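Threonine synthase (Brucella melitensis bv. 1, PDB 4F4F) probably catalyses the conversion of O-phospho-L-homoserine and water to L-threonine and phosphate, the last step of threonine biosynthesis, using pyridoxal 5'-phosphate. Local coordinates at residues 54-59 with 92-97; 59-64 with 79-84; 292-295 with 299-302; 303-308 with 314-319; 374-379 with 395-400. All coordinates share one frame; numbering follows the deposited sequence.

Interaction 1 of 5, residues 54-59 with 92-97; sequences KSYVEV and AVCPLV
Y56 lays one face of its ring against V93. The CG1 methyl of V93 sits 3.8 Å from the Y56 ring centroid, only 9° off the ring normal. This is a CH-pi contact close to the ring centre. The branch point follows at the root of the ring, with V93 CB 3.5 Å from Y56 CG. The second methyl packs on the stem, V93 CG2 to Y56 CB at 3.5 Å. V93 thus covers the ring from its centre back to the CB stem, and the two side chains cross at about a right angle. Y56 CG lies anti to the backbone N (chi1 -173°), which carries the ring out from the helix start to V93. Both residues are buried, and this is the tight part of the contact.

C94 is the looser partner. Its SG lies 3.9 Å from Y56 CE2. Seen from the ring centroid, the sulfur is 46° off the normal. This is an oblique sulfur-aromatic contact, neither over the face nor at the edge. A92 is exposed and touches the tyrosine through its carbonyl oxygen, with A92 O 3.7 Å from Y56 CB. Y85 meets the Y56 ring edge-to-face, and helix 236-245 also touches it through V237 and T241.

The helix that carries Y56 begins with a capped first turn. S55 takes the N-cap position, and E58 N donates to S55 OG at 3.0 Å. In return S55 N donates to E58 OE1 at 2.8 Å. This reciprocal pair is a capping box, here placed directly before the aromatic residue that packs on the 92-94 loop.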
# COMPACT_ATOMS: atom_id res chain seq x y z
N LYS A 54 -21.60 3.15 11.97
CA LYS A 54 -20.44 3.68 12.67
C LYS A 54 -19.56 4.46 11.69
O LYS A 54 -19.46 4.12 10.50
CB LYS A 54 -19.63 2.53 13.30
N SER A 55 -18.85 5.43 12.23
CA SER A 55 -17.90 6.23 11.46
C SER A 55 -16.75 5.36 10.98
O SER A 55 -16.53 4.26 11.51
CB SER A 55 -17.36 7.36 12.33
OG SER A 55 -16.43 6.85 13.25
N TYR A 56 -16.02 5.85 9.97
CA TYR A 56 -14.80 5.17 9.50
C TYR A 56 -13.86 4.89 10.66
O TYR A 56 -13.35 3.79 10.80
CB TYR A 56 -14.05 5.99 8.41
CG TYR A 56 -12.91 5.23 7.79
CD1 TYR A 56 -11.66 5.22 8.39
CD2 TYR A 56 -13.09 4.48 6.64
CE1 TYR A 56 -10.60 4.51 7.86
CE2 TYR A 56 -12.04 3.78 6.08
CZ TYR A 56 -10.80 3.77 6.68
OH TYR A 56 -9.76 3.05 6.13
N VAL A 57 -13.64 5.91 11.50
CA VAL A 57 -12.76 5.76 12.65
C VAL A 57 -13.28 4.68 13.60
O VAL A 57 -12.52 3.86 14.04
CB VAL A 57 -12.58 7.11 13.38
CG1 VAL A 57 -11.95 6.94 14.76
CG2 VAL A 57 -11.77 8.04 12.50
N GLU A 58 -14.56 4.65 13.89
CA GLU A 58 -15.11 3.64 14.78
C GLU A 58 -14.98 2.23 14.22
O GLU A 58 -14.71 1.29 14.96
CB GLU A 58 -16.57 3.94 15.08
CG GLU A 58 -16.77 5.16 15.98
CD GLU A 58 -18.24 5.56 16.03
OE1 GLU A 58 -18.95 5.50 15.01
OE2 GLU A 58 -18.69 5.96 17.09
N VAL A 59 -15.16 2.07 12.91
CA VAL A 59 -15.00 0.77 12.30
C VAL A 59 -13.54 0.35 12.36
O VAL A 59 -13.23 -0.80 12.64
CB VAL A 59 -15.53 0.75 10.85
CG1 VAL A 59 -15.18 -0.56 10.14
CG2 VAL A 59 -17.05 0.97 10.83
N ALA A 92 -16.55 10.64 5.01
CA ALA A 92 -16.54 9.17 4.99
C ALA A 92 -15.16 8.54 4.98
O ALA A 92 -15.05 7.30 5.05
CB ALA A 92 -17.32 8.67 3.77
N VAL A 93 -14.13 9.37 4.80
CA VAL A 93 -12.71 8.95 4.67
C VAL A 93 -12.47 8.29 3.31
O VAL A 93 -11.71 8.83 2.52
CB VAL A 93 -12.18 8.09 5.85
CG1 VAL A 93 -10.68 7.78 5.69
CG2 VAL A 93 -12.45 8.81 7.18
N CYS A 94 -13.13 7.15 3.05
CA CYS A 94 -13.06 6.43 1.79
C CYS A 94 -14.48 6.23 1.22
O CYS A 94 -15.14 5.24 1.52
CB CYS A 94 -12.40 5.07 2.02
SG CYS A 94 -10.70 5.14 2.66
N PRO A 95 -14.97 7.18 0.41
CA PRO A 95 -16.39 7.12 -0.01
C PRO A 95 -16.60 6.30 -1.28
O PRO A 95 -15.67 6.18 -2.08
CB PRO A 95 -16.72 8.54 -0.30
CG PRO A 95 -15.41 9.12 -0.79
CD PRO A 95 -14.34 8.45 0.04
N LEU A 96 -17.79 5.72 -1.43
CA LEU A 96 -18.20 5.09 -2.69
C LEU A 96 -18.83 6.11 -3.65
O LEU A 96 -19.54 7.01 -3.22
CB LEU A 96 -19.18 3.95 -2.42
CG LEU A 96 -18.66 2.73 -1.67
CD1 LEU A 96 -19.85 1.86 -1.17
CD2 LEU A 96 -17.69 1.90 -2.50
N VAL A 97 -18.59 5.93 -4.95
CA VAL A 97 -19.30 6.64 -6.01
C VAL A 97 -19.82 5.55 -6.94
O VAL A 97 -19.05 4.73 -7.41
CB VAL A 97 -18.36 7.62 -6.75
CG1 VAL A 97 -19.09 8.22 -7.98
CG2 VAL A 97 -17.90 8.71 -5.80

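Interaction 2 of 5, residues 59-64 with 79-84; sequences VALAVL and RMVREA
V81, which meets A60 and L61, is held in a helical turn whose shortest polar bonds run from E83 N to R79 O and from A84 N to M80 O, both 2.8 Å. On the facing helix, L64 N bonds A60 O at 2.9 Å. No hydrogen bond crosses between the two segments. These backbone bonds fix the two helices separately, and the contact itself is apolar.

V81 is the central residue and has the largest surface buried by the other segment. Its two methyls have different partners. CG1 stands anti to the backbone N (chi1 174°) and touches A60 CB at 3.8 Å. V81 CG2, anti to the carbonyl carbon, meets L61 CD2, also at 3.8 Å. The valine fork is thus spread over two consecutive residues of helix 56-64. The A60 methyl is directed toward V81. L61 starts out to the side, but its end comes nearer. L61 and V81 then slide past each other in opposite directions, so the leucine touches along the flank of the valine through one methyl.

The nearest CA atoms are those of L61 and V81, 7.3 Å apart. R82 lies at the exposed side and forms a salt bridge with E78. Helix 236-245 packs on A60 and L64 through V237. Helix 117-134 receives M80 through M127 and Y130.

The arrangement is plain helix-to-helix packing. It joins two consecutive helices, 56-64 and 74-86, within the region matching the threonine synthase N-terminal family.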
# COMPACT_ATOMS: atom_id res chain seq x y z
N VAL A 59 -15.16 2.07 12.91
CA VAL A 59 -15.00 0.77 12.30
C VAL A 59 -13.54 0.35 12.36
O VAL A 59 -13.23 -0.80 12.64
CB VAL A 59 -15.53 0.75 10.85
CG1 VAL A 59 -15.18 -0.56 10.14
CG2 VAL A 59 -17.05 0.97 10.83
N ALA A 60 -12.66 1.29 12.08
CA ALA A 60 -11.21 1.07 12.16
C ALA A 60 -10.79 0.59 13.56
O ALA A 60 -10.04 -0.36 13.70
CB ALA A 60 -10.47 2.35 11.77
N LEU A 61 -11.33 1.18 14.60
CA LEU A 61 -10.98 0.77 15.96
C LEU A 61 -11.47 -0.66 16.22
O LEU A 61 -10.72 -1.48 16.78
CB LEU A 61 -11.54 1.76 16.96
CG LEU A 61 -10.87 3.14 17.00
CD1 LEU A 61 -11.73 4.09 17.80
CD2 LEU A 61 -9.47 3.05 17.56
N ALA A 62 -12.68 -0.97 15.78
CA ALA A 62 -13.23 -2.31 15.94
C ALA A 62 -12.38 -3.34 15.20
O ALA A 62 -12.03 -4.39 15.78
CB ALA A 62 -14.70 -2.38 15.48
N VAL A 63 -12.00 -3.03 13.96
CA VAL A 63 -11.36 -4.01 13.06
C VAL A 63 -9.86 -4.19 13.39
O VAL A 63 -9.32 -5.31 13.36
CB VAL A 63 -11.68 -3.58 11.57
CG1 VAL A 63 -10.77 -4.16 10.52
CG2 VAL A 63 -13.16 -3.91 11.30
N LEU A 64 -9.20 -3.10 13.73
CA LEU A 64 -7.77 -3.10 13.97
C LEU A 64 -7.31 -3.44 15.40
O LEU A 64 -6.22 -4.01 15.57
CB LEU A 64 -7.14 -1.76 13.54
CG LEU A 64 -7.37 -1.39 12.08
CD1 LEU A 64 -6.68 -0.09 11.74
CD2 LEU A 64 -6.94 -2.50 11.10
N ARG A 79 -6.84 8.02 19.66
CA ARG A 79 -6.44 9.35 19.36
C ARG A 79 -5.74 9.21 18.02
O ARG A 79 -5.96 9.96 17.12
CB ARG A 79 -5.49 9.81 20.44
CG ARG A 79 -4.84 11.16 20.30
CD ARG A 79 -3.81 11.27 21.43
NE ARG A 79 -2.44 10.96 21.00
CZ ARG A 79 -1.88 9.75 20.80
NH1 ARG A 79 -0.61 9.69 20.41
NH2 ARG A 79 -2.52 8.59 20.95
N MET A 80 -4.89 8.20 17.88
CA MET A 80 -4.03 8.14 16.72
C MET A 80 -4.83 7.74 15.45
O MET A 80 -4.57 8.27 14.37
CB MET A 80 -2.82 7.24 16.99
CG MET A 80 -3.08 5.75 17.08
SD MET A 80 -1.54 4.86 17.52
CE MET A 80 -1.16 5.35 19.18
N VAL A 81 -5.84 6.89 15.60
CA VAL A 81 -6.73 6.54 14.47
C VAL A 81 -7.55 7.78 14.07
O VAL A 81 -7.63 8.13 12.91
CB VAL A 81 -7.63 5.32 14.80
CG1 VAL A 81 -8.63 5.08 13.70
CG2 VAL A 81 -6.80 4.06 15.01
N ARG A 82 -8.06 8.51 15.07
CA ARG A 82 -8.82 9.75 14.81
C ARG A 82 -7.94 10.76 14.09
O ARG A 82 -8.37 11.38 13.14
CB ARG A 82 -9.32 10.34 16.15
CG ARG A 82 -10.36 11.45 16.09
CD ARG A 82 -11.24 11.55 17.38
NE ARG A 82 -11.85 10.25 17.81
CZ ARG A 82 -12.92 9.62 17.24
NH1 ARG A 82 -13.33 8.44 17.71
NH2 ARG A 82 -13.60 10.14 16.21
N GLU A 83 -6.70 10.93 14.55
CA GLU A 83 -5.78 11.90 13.94
C GLU A 83 -5.35 11.48 12.52
O GLU A 83 -5.33 12.31 11.62
CB GLU A 83 -4.58 12.16 14.86
CG GLU A 83 -5.03 12.91 16.12
CD GLU A 83 -3.93 13.20 17.12
OE1 GLU A 83 -2.80 12.69 16.94
OE2 GLU A 83 -4.24 13.94 18.10
N ALA A 84 -5.04 10.20 12.35
CA ALA A 84 -4.70 9.67 11.05
C ALA A 84 -5.76 10.00 9.98
O ALA A 84 -5.45 10.51 8.89
CB ALA A 84 -4.47 8.15 11.12

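Interaction 3 of 5, residues 292-295 with 299-302; sequences SRTL and AYEM
The R293 guanidinium group meets E301 with its edge, and the Y300 ring meets T294 with its edge. The carbonyl oxygen of E301 lies nearly in the guanidinium plane. Two nitrogens of R293 grip this one oxygen end-on. NH1 of R293 donates to E301 O at 2.9 Å, in the carbonyl plane and on a lone pair. NH2 of R293 donates to E301 O at 3.0 Å, with a C=O...donor angle of 176°. The arginine chain bends at chi3, which swings the group back to the strand. NE of R293 forms a salt bridge with D289, so the guanidinium is held from more than one side and its rotation is restricted.

At the tyrosine, T294 OG1 lies near the ring plane, 3.2 Å from Y300 CD1. T294 OG1 is also 3.2 Å from Y300 CA. These are packing contacts, since the hydroxyl bonds to I290 O in its own helix. The phenol oxygen of Y300 bonds to S318 N. The rings of F321 and F349 also meet the Y300 ring, their planes turned by about 10° and 20° against it.

The contact lays the middle of helix 290-297 against strand 299-301, which follows it in the chain. That strand pairs antiparallel with strand 348-350, by backbone bonds between Y300 and F349. L343 of helix 333-346 packs against both Y300 and M302.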
# COMPACT_ATOMS: atom_id res chain seq x y z
N SER A 292 -1.27 -12.05 -13.15
CA SER A 292 -2.24 -12.62 -14.07
C SER A 292 -1.71 -13.93 -14.68
O SER A 292 -2.39 -14.95 -14.68
CB SER A 292 -2.58 -11.59 -15.17
OG SER A 292 -3.56 -12.11 -16.04
N ARG A 293 -0.47 -13.93 -15.16
CA ARG A 293 0.13 -15.14 -15.70
C ARG A 293 0.20 -16.25 -14.65
O ARG A 293 0.04 -17.44 -14.97
CB ARG A 293 1.52 -14.89 -16.26
CG ARG A 293 1.49 -13.99 -17.50
CD ARG A 293 2.89 -13.76 -18.06
NE ARG A 293 3.72 -12.77 -17.33
CZ ARG A 293 4.78 -13.06 -16.57
NH1 ARG A 293 5.11 -14.32 -16.33
NH2 ARG A 293 5.49 -12.08 -16.03
N THR A 294 0.46 -15.86 -13.41
CA THR A 294 0.51 -16.82 -12.31
C THR A 294 -0.83 -17.48 -12.10
O THR A 294 -0.91 -18.69 -11.98
CB THR A 294 1.01 -16.18 -10.98
OG1 THR A 294 2.35 -15.73 -11.16
CG2 THR A 294 0.97 -17.22 -9.85
N LEU A 295 -1.90 -16.70 -12.05
CA LEU A 295 -3.22 -17.32 -11.88
C LEU A 295 -3.59 -18.21 -13.09
O LEU A 295 -4.26 -19.25 -12.92
CB LEU A 295 -4.33 -16.28 -11.61
CG LEU A 295 -4.57 -15.76 -10.18
CD1 LEU A 295 -5.53 -16.71 -9.47
CD2 LEU A 295 -3.29 -15.53 -9.38
N ALA A 299 2.75 -20.33 -13.06
CA ALA A 299 4.17 -20.04 -13.32
C ALA A 299 4.40 -18.58 -12.95
O ALA A 299 4.02 -17.64 -13.68
CB ALA A 299 4.50 -20.28 -14.79
N TYR A 300 4.96 -18.37 -11.76
CA TYR A 300 5.32 -17.03 -11.34
C TYR A 300 6.70 -16.79 -11.86
O TYR A 300 7.68 -17.25 -11.26
CB TYR A 300 5.30 -16.97 -9.84
CG TYR A 300 5.57 -15.63 -9.20
CD1 TYR A 300 4.53 -14.73 -8.97
CD2 TYR A 300 6.84 -15.30 -8.74
CE1 TYR A 300 4.76 -13.53 -8.32
CE2 TYR A 300 7.08 -14.09 -8.09
CZ TYR A 300 6.03 -13.22 -7.87
OH TYR A 300 6.26 -12.03 -7.21
N GLU A 301 6.77 -16.13 -13.01
CA GLU A 301 8.01 -16.02 -13.77
C GLU A 301 8.32 -14.58 -14.08
O GLU A 301 7.52 -13.89 -14.70
CB GLU A 301 7.91 -16.81 -15.08
CG GLU A 301 8.07 -18.31 -14.89
CD GLU A 301 8.13 -19.07 -16.20
OE1 GLU A 301 7.81 -20.28 -16.19
OE2 GLU A 301 8.50 -18.45 -17.23
N MET A 302 9.50 -14.14 -13.68
CA MET A 302 9.89 -12.75 -13.89
C MET A 302 10.12 -12.49 -15.37
O MET A 302 10.70 -13.31 -16.06
CB MET A 302 11.16 -12.46 -13.13
CG MET A 302 11.00 -12.60 -11.63
SD MET A 302 12.60 -12.50 -10.84
CE MET A 302 12.99 -10.79 -11.23

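Interaction 4 of 5, residues 303-308 with 314-319; sequences RGVAQT and DIQISS
T308 and D314 approach from opposite directions, and hydroxyl meets carboxylate. T308 OG1 donates to D314 OD1 over a short 2.5 Å, on the syn lone pair of that oxygen. The T308 backbone N donates to D314 OD2 at 3.1 Å, 24° out of the carboxylate plane. One threonine thus uses both carboxylate oxygens and restrains the rotation of the group. OG1 reaches the aspartate from between the T308 backbone N and carbonyl carbon (chi1 69°). It also receives a hydrogen bond from S310 N. A water donates to D314 OD2 at 2.5 Å and makes a weak link to Q307 NE2.

V305 and Q316 cross at about a right angle. V305 CG2 rests on the stem of the glutamine, 3.6 Å from Q316 CB. The glutamine runs on extended past the valine. Its amide then reaches the backbone, Q316 NE2 donating to R303 O at 2.9 Å. This bond is nearly straight at the hydrogen (172°), but the donor stands above the R303 carbonyl plane. A second water accepts from R303 N and lies at bonding distance from Q316 O, 2.7 Å.

The CB of I315 points away from the 303-308 segment. The I315 side chain comes to about 4 Å from G260 and from the N261 side chain, both cofactor-binding residues.

Both segments belong to the long loop between strand 299-301 and helix 321-328. N288 OD1 accepts from A306 N, and S318 OG bonds to G260 O. R303 also packs against R293 of helix 290-297.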
# COMPACT_ATOMS: atom_id res chain seq x y z
N ARG A 303 9.66 -11.36 -15.86
CA ARG A 303 9.93 -10.92 -17.23
C ARG A 303 10.36 -9.47 -17.14
O ARG A 303 10.35 -8.87 -16.05
CB ARG A 303 8.68 -11.09 -18.10
CG ARG A 303 8.23 -12.53 -18.33
CD ARG A 303 6.97 -12.57 -19.18
NE ARG A 303 6.56 -13.91 -19.62
CZ ARG A 303 5.50 -14.15 -20.40
NH1 ARG A 303 4.72 -13.15 -20.82
NH2 ARG A 303 5.19 -15.39 -20.75
N GLY A 304 10.77 -8.90 -18.26
CA GLY A 304 11.28 -7.52 -18.28
C GLY A 304 10.17 -6.58 -17.87
O GLY A 304 9.00 -6.87 -18.10
N VAL A 305 10.52 -5.47 -17.22
CA VAL A 305 9.53 -4.50 -16.76
C VAL A 305 9.20 -3.53 -17.89
O VAL A 305 10.10 -2.94 -18.47
CB VAL A 305 10.09 -3.72 -15.56
CG1 VAL A 305 9.11 -2.64 -15.11
CG2 VAL A 305 10.42 -4.67 -14.42
N ALA A 306 7.93 -3.40 -18.25
CA ALA A 306 7.48 -2.39 -19.23
C ALA A 306 7.07 -1.10 -18.50
O ALA A 306 6.49 -1.15 -17.42
CB ALA A 306 6.31 -2.91 -20.06
N GLN A 307 7.42 0.05 -19.07
CA GLN A 307 6.92 1.32 -18.53
C GLN A 307 5.53 1.49 -19.14
O GLN A 307 5.35 1.26 -20.33
CB GLN A 307 7.83 2.49 -18.87
CG GLN A 307 8.85 2.82 -17.78
CD GLN A 307 9.89 1.73 -17.60
OE1 GLN A 307 10.70 1.47 -18.51
NE2 GLN A 307 9.89 1.10 -16.43
N THR A 308 4.58 1.86 -18.31
CA THR A 308 3.18 1.97 -18.70
C THR A 308 2.66 3.32 -18.21
O THR A 308 3.44 4.13 -17.71
CB THR A 308 2.32 0.85 -18.04
OG1 THR A 308 2.24 1.08 -16.63
CG2 THR A 308 2.88 -0.58 -18.33
N ASP A 314 4.01 -0.92 -12.06
CA ASP A 314 5.06 -1.42 -12.93
C ASP A 314 6.02 -2.27 -12.10
O ASP A 314 7.09 -1.82 -11.71
CB ASP A 314 5.77 -0.26 -13.64
CG ASP A 314 4.94 0.34 -14.80
OD1 ASP A 314 3.88 -0.20 -15.16
OD2 ASP A 314 5.37 1.38 -15.36
N ILE A 315 5.59 -3.51 -11.82
CA ILE A 315 6.34 -4.43 -10.96
C ILE A 315 6.92 -5.58 -11.75
O ILE A 315 6.27 -6.10 -12.66
CB ILE A 315 5.48 -5.05 -9.83
CG1 ILE A 315 4.19 -5.72 -10.39
CG2 ILE A 315 5.16 -4.00 -8.78
CD1 ILE A 315 3.62 -6.85 -9.52
N GLN A 316 8.14 -5.99 -11.37
CA GLN A 316 8.73 -7.24 -11.88
C GLN A 316 8.24 -8.43 -11.04
O GLN A 316 7.86 -9.47 -11.56
CB GLN A 316 10.25 -7.15 -11.87
CG GLN A 316 10.89 -8.34 -12.55
CD GLN A 316 12.32 -8.08 -12.98
OE1 GLN A 316 13.21 -7.87 -12.16
NE2 GLN A 316 12.55 -8.10 -14.28
N ILE A 317 8.26 -8.23 -9.72
CA ILE A 317 7.74 -9.20 -8.75
C ILE A 317 6.81 -8.49 -7.76
O ILE A 317 6.83 -7.28 -7.62
CB ILE A 317 8.86 -9.92 -7.96
CG1 ILE A 317 9.73 -8.91 -7.18
CG2 ILE A 317 9.72 -10.80 -8.87
CD1 ILE A 317 10.81 -9.57 -6.31
N SER A 318 5.96 -9.25 -7.09
CA SER A 318 4.97 -8.67 -6.22
C SER A 318 5.36 -8.97 -4.75
O SER A 318 5.23 -10.10 -4.30
CB SER A 318 3.62 -9.24 -6.57
OG SER A 318 2.59 -8.61 -5.87
N SER A 319 5.79 -7.94 -4.03
CA SER A 319 6.48 -8.14 -2.76
C SER A 319 5.65 -8.88 -1.69
O SER A 319 6.19 -9.66 -0.92
CB SER A 319 6.99 -6.81 -2.23
OG SER A 319 5.90 -6.05 -1.71
O HOH W 1 7.65 -9.93 -14.25
O HOH W 2 7.50 2.47 -14.49

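Interaction 5 of 5, residues 374-379 with 395-400; sequences AATIES and GVKVAR
T376 and K397 mark the closest approach of the two helical segments, with their CA atoms 6.2 Å apart. T376 is directed toward the other helix and carries both contacts. Its hydroxyl oxygen OG1 lies 3.5 Å from K397 CB, against the aliphatic start of the lysine. The methyl T376 CG2 lies 3.9 Å from K397 N. T376 CG2 is also 4.0 Å from V396 CG1. T376 OG1 lies beside the backbone N (chi1 -51°), which leaves CG2 anti to it. T376 and K397 cross at about a right angle.

The K397 side chain touches through CB and CG. The chain bends at chi2 (-87°), and the end leads away from T376. There NZ forms a salt bridge with E401 and a hydrogen bond with R367 O. The hydroxyl of T376 is likewise bonded within its own helix, to E372 O.

Around the pair, V396 packs on V411 of strand 409-413 and on L388 of the loop between the helices. R400 reaches E103 in a salt bridge.

No hydrogen bond joins the two segments. Between 374-379 and 395-400 the contact rests on carbon and hydroxyl packing. Charge enters just beyond them, as a long, weak ion pair of K397 with E372.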
# COMPACT_ATOMS: atom_id res chain seq x y z
N ALA A 374 -6.69 3.54 -21.41
CA ALA A 374 -7.15 4.83 -21.95
C ALA A 374 -8.63 4.78 -22.38
O ALA A 374 -9.40 5.72 -22.15
CB ALA A 374 -6.27 5.28 -23.10
N ALA A 375 -9.01 3.68 -23.05
CA ALA A 375 -10.35 3.52 -23.57
C ALA A 375 -11.36 3.52 -22.39
O ALA A 375 -12.41 4.12 -22.50
CB ALA A 375 -10.45 2.22 -24.40
N THR A 376 -10.99 2.86 -21.30
CA THR A 376 -11.80 2.84 -20.08
C THR A 376 -11.94 4.22 -19.46
O THR A 376 -13.06 4.64 -19.12
CB THR A 376 -11.20 1.87 -19.06
OG1 THR A 376 -10.98 0.60 -19.71
CG2 THR A 376 -12.12 1.69 -17.85
N ILE A 377 -10.86 4.99 -19.38
CA ILE A 377 -11.00 6.39 -18.87
C ILE A 377 -12.01 7.16 -19.73
O ILE A 377 -12.91 7.81 -19.22
CB ILE A 377 -9.66 7.17 -18.80
CG1 ILE A 377 -8.67 6.51 -17.82
CG2 ILE A 377 -9.93 8.63 -18.42
CD1 ILE A 377 -7.25 7.04 -17.90
N GLU A 378 -11.85 7.08 -21.04
CA GLU A 378 -12.71 7.84 -21.93
C GLU A 378 -14.17 7.40 -21.86
O GLU A 378 -15.04 8.25 -21.78
CB GLU A 378 -12.16 7.80 -23.36
CG GLU A 378 -12.75 8.87 -24.25
CD GLU A 378 -14.09 8.50 -24.83
OE1 GLU A 378 -14.42 7.29 -24.83
OE2 GLU A 378 -14.81 9.40 -25.29
N SER A 379 -14.45 6.08 -21.82
CA SER A 379 -15.84 5.62 -21.77
C SER A 379 -16.52 5.95 -20.45
O SER A 379 -17.65 6.38 -20.47
CB SER A 379 -16.04 4.11 -22.06
OG SER A 379 -15.47 3.32 -21.06
N GLY A 395 -8.43 -1.13 -12.77
CA GLY A 395 -9.43 -1.77 -11.94
C GLY A 395 -10.81 -1.90 -12.56
O GLY A 395 -11.42 -2.98 -12.49
N VAL A 396 -11.32 -0.83 -13.15
CA VAL A 396 -12.67 -0.87 -13.76
C VAL A 396 -12.68 -1.81 -14.97
O VAL A 396 -13.54 -2.68 -15.08
CB VAL A 396 -13.20 0.53 -14.14
CG1 VAL A 396 -14.52 0.43 -14.88
CG2 VAL A 396 -13.34 1.42 -12.91
N LYS A 397 -11.71 -1.68 -15.86
CA LYS A 397 -11.63 -2.57 -17.01
C LYS A 397 -11.67 -4.07 -16.59
O LYS A 397 -12.46 -4.88 -17.13
CB LYS A 397 -10.36 -2.28 -17.81
CG LYS A 397 -10.24 -3.04 -19.11
CD LYS A 397 -9.60 -4.41 -19.01
CE LYS A 397 -9.25 -4.93 -20.41
NZ LYS A 397 -8.55 -6.24 -20.37
N VAL A 398 -10.79 -4.43 -15.67
CA VAL A 398 -10.65 -5.83 -15.27
C VAL A 398 -11.89 -6.30 -14.49
O VAL A 398 -12.35 -7.44 -14.65
CB VAL A 398 -9.35 -6.04 -14.45
CG1 VAL A 398 -9.28 -7.43 -13.82
CG2 VAL A 398 -8.12 -5.75 -15.30
N ALA A 399 -12.42 -5.43 -13.61
CA ALA A 399 -13.65 -5.73 -12.87
C ALA A 399 -14.75 -6.12 -13.85
O ALA A 399 -15.42 -7.11 -13.65
CB ALA A 399 -14.10 -4.54 -12.05
N ARG A 400 -14.91 -5.37 -14.94
CA ARG A 400 -15.99 -5.63 -15.89
C ARG A 400 -15.76 -6.90 -16.71
O ARG A 400 -16.70 -7.56 -17.08
CB ARG A 400 -16.22 -4.42 -16.80
CG ARG A 400 -16.69 -3.21 -16.02
CD ARG A 400 -16.75 -1.94 -16.85
NE ARG A 400 -17.36 -0.85 -16.11
CZ ARG A 400 -17.66 0.36 -16.60
NH1 ARG A 400 -17.36 0.69 -17.84
NH2 ARG A 400 -18.24 1.26 -15.83

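Interactions 1 and 2 share helix 56-64 and V59, and interaction 2 is nested inside the loop closed by interaction 1. They touch where V57 CG1 lies 3.9 Å from V81 CG1. Interactions 3 and 4 adjoin on the far side of the chain's centre, with centres 12 Å apart. They meet at the bond from S318 N to Y300 OH, 2.8 Å. In interaction 4 the side chain of I315 is about 6 Å from the bound pyridoxal phosphate (PLP). The side chain of Y300 is about 11 Å from the PLP. The side chain of V396 is about 12 Å from the PLP. The side chain of C94 is about 13 Å from the PLP. Interaction 2 lies away from the site.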